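Local structure of putative mannose-1-phosphate guanylyl transferase (Thermus thermophilus, 2CU2) at residues A95-A100 against R214-A219. The protein probably transfers a guanylyl group from GTP to mannose 1-phosphate, yielding GDP-mannose. Residues are numbered along the deposited sequence; the frame is centred on the assembly and turned at random.
Sequences ALKEGA and RLLAGA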
loop_
_atom_site.group_PDB
_atom_site.type_symbol
_atom_site.label_atom_id
_atom_site.label_comp_id
_atom_site.label_asym_id
_atom_site.label_seq_id
_atom_site.Cartn_x
_atom_site.Cartn_y
_atom_site.Cartn_z
ATOM N N ALA A 95 -13.991 -41.924 -13.287
ATOM C CA ALA A 95 -14.555 -42.063 -14.627
ATOM C C ALA A 95 -14.790 -43.530 -14.992
ATOM O O ALA A 95 -15.805 -43.909 -15.565
ATOM C CB ALA A 95 -13.578 -41.432 -15.621
ATOM N N LEU A 96 -13.785 -44.363 -14.672
ATOM C CA LEU A 96 -13.873 -45.773 -15.029
ATOM C C LEU A 96 -15.110 -46.446 -14.432
ATOM O O LEU A 96 -15.934 -47.028 -15.126
ATOM C CB LEU A 96 -12.606 -46.473 -14.534
ATOM C CG LEU A 96 -11.422 -46.274 -15.484
ATOM C CD1 LEU A 96 -10.119 -46.848 -14.923
ATOM C CD2 LEU A 96 -11.634 -46.941 -16.844
ATOM N N LYS A 97 -15.211 -46.389 -13.089
ATOM C CA LYS A 97 -16.327 -47.065 -12.436
ATOM C C LYS A 97 -17.643 -46.297 -12.593
ATOM O O LYS A 97 -18.714 -46.757 -12.224
ATOM C CB LYS A 97 -15.991 -47.272 -10.959
ATOM C CG LYS A 97 -15.789 -45.957 -10.206
ATOM C CD LYS A 97 -14.871 -46.125 -8.995
ATOM C CE LYS A 97 -15.463 -45.520 -7.718
ATOM N NZ LYS A 97 -14.383 -45.069 -6.842
ATOM N N GLU A 98 -17.527 -45.065 -13.124
ATOM C CA GLU A 98 -18.735 -44.332 -13.483
ATOM C C GLU A 98 -19.185 -44.702 -14.900
ATOM O O GLU A 98 -20.274 -44.375 -15.352
ATOM C CB GLU A 98 -18.437 -42.832 -13.402
ATOM C CG GLU A 98 -18.647 -42.265 -11.997
ATOM C CD GLU A 98 -19.988 -42.719 -11.464
ATOM O OE1 GLU A 98 -20.929 -42.808 -12.240
ATOM O OE2 GLU A 98 -20.083 -42.969 -10.263
ATOM N N GLY A 99 -18.268 -45.381 -15.619
ATOM C CA GLY A 99 -18.599 -45.853 -16.959
ATOM C C GLY A 99 -18.463 -44.744 -18.003
ATOM O O GLY A 99 -19.100 -44.748 -19.048
ATOM N N ALA A 100 -17.621 -43.748 -17.673
ATOM C CA ALA A 100 -17.454 -42.617 -18.579
ATOM C C ALA A 100 -16.705 -43.015 -19.852
ATOM O O ALA A 100 -15.763 -43.795 -19.834
ATOM C CB ALA A 100 -16.681 -41.524 -17.840
ATOM N N ARG A 214 -5.111 -50.747 -7.692
ATOM C CA ARG A 214 -5.418 -51.027 -6.295
ATOM C C ARG A 214 -6.595 -50.187 -5.788
ATOM O O ARG A 214 -7.380 -50.607 -4.948
ATOM C CB ARG A 214 -4.167 -50.735 -5.467
ATOM C CG ARG A 214 -3.048 -51.740 -5.740
ATOM C CD ARG A 214 -2.061 -51.832 -4.571
ATOM N NE ARG A 214 -1.214 -50.639 -4.521
ATOM C CZ ARG A 214 -1.306 -49.863 -3.424
ATOM N NH1 ARG A 214 -2.131 -50.193 -2.446
ATOM N NH2 ARG A 214 -0.566 -48.755 -3.335
ATOM N N LEU A 215 -6.681 -48.946 -6.298
ATOM C CA LEU A 215 -7.780 -48.082 -5.880
ATOM C C LEU A 215 -9.134 -48.681 -6.264
ATOM O O LEU A 215 -10.072 -48.751 -5.479
ATOM C CB LEU A 215 -7.599 -46.717 -6.545
ATOM C CG LEU A 215 -6.598 -45.835 -5.798
ATOM C CD1 LEU A 215 -6.331 -44.511 -6.517
ATOM C CD2 LEU A 215 -7.069 -45.473 -4.388
ATOM N N LEU A 216 -9.228 -49.096 -7.539
ATOM C CA LEU A 216 -10.452 -49.730 -8.008
ATOM C C LEU A 216 -10.740 -51.023 -7.237
ATOM O O LEU A 216 -11.871 -51.487 -7.129
ATOM C CB LEU A 216 -10.275 -50.047 -9.495
ATOM C CG LEU A 216 -10.261 -48.794 -10.374
ATOM C CD1 LEU A 216 -9.770 -49.085 -11.794
ATOM C CD2 LEU A 216 -11.643 -48.161 -10.519
ATOM N N ALA A 217 -9.651 -51.623 -6.717
ATOM C CA ALA A 217 -9.782 -52.910 -6.043
ATOM C C ALA A 217 -9.948 -52.755 -4.528
ATOM O O ALA A 217 -9.788 -53.695 -3.761
ATOM C CB ALA A 217 -8.528 -53.733 -6.347
ATOM N N GLY A 218 -10.227 -51.512 -4.087
ATOM C CA GLY A 218 -10.617 -51.307 -2.692
ATOM C C GLY A 218 -9.490 -50.774 -1.785
ATOM O O GLY A 218 -9.630 -50.684 -0.572
ATOM N N ALA A 219 -8.322 -50.441 -2.373
ATOM C CA ALA A 219 -7.237 -49.912 -1.529
ATOM C C ALA A 219 -7.589 -48.552 -0.911
ATOM O O ALA A 219 -8.457 -47.831 -1.386
ATOM C CB ALA A 219 -5.962 -49.781 -2.372
#
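Leu216 reaches across to the end of helix 83-98 and meets two side chains there, Leu96 and Lys97. Its two methyls divide the work. CD1 lies 3.9 Å from CD1 of Leu96, methyl against methyl, and the two leucine side chains cross at about a right angle. CD2 packs 4.1 Å from CD of Lys97, partway along the lysine chain. Leu216 sets CG anti to its carbonyl carbon (chi1 -70°), and this brings both methyls within contact of the end of helix 83-98. Lys97 takes the less common chi1 of 62°, with CG between the backbone N and the carbonyl carbon. Its methylenes run past Leu216, and a bend at chi3 helps bring NZ back to Glu94 of its own helix, in a salt bridge. The contact is purely apolar, with no hydrogen bond across it. It is small, burying 117 Å² in all, and lies at the surface. Both helices stop here in Schellman motifs. Gly99 N bonds to Leu96 O and Ala100 N to Ala95 O at 2.8 Å; Gly218 N bonds to Leu215 O and Ala219 N to Arg214 O at 2.7 Å. The contact joins the C-terminal ends of helices 83-98 and 206-216 within the nucleotidyl transferase region. Leu215 adds to the packing between the same two helices by touching Leu89 and Leu90 of helix 83-98. Leu96 also touches Pro194 of helix 194-204, and beyond Gly99 the chain passes Tyr4 of strand 3-8 into strand 102-107.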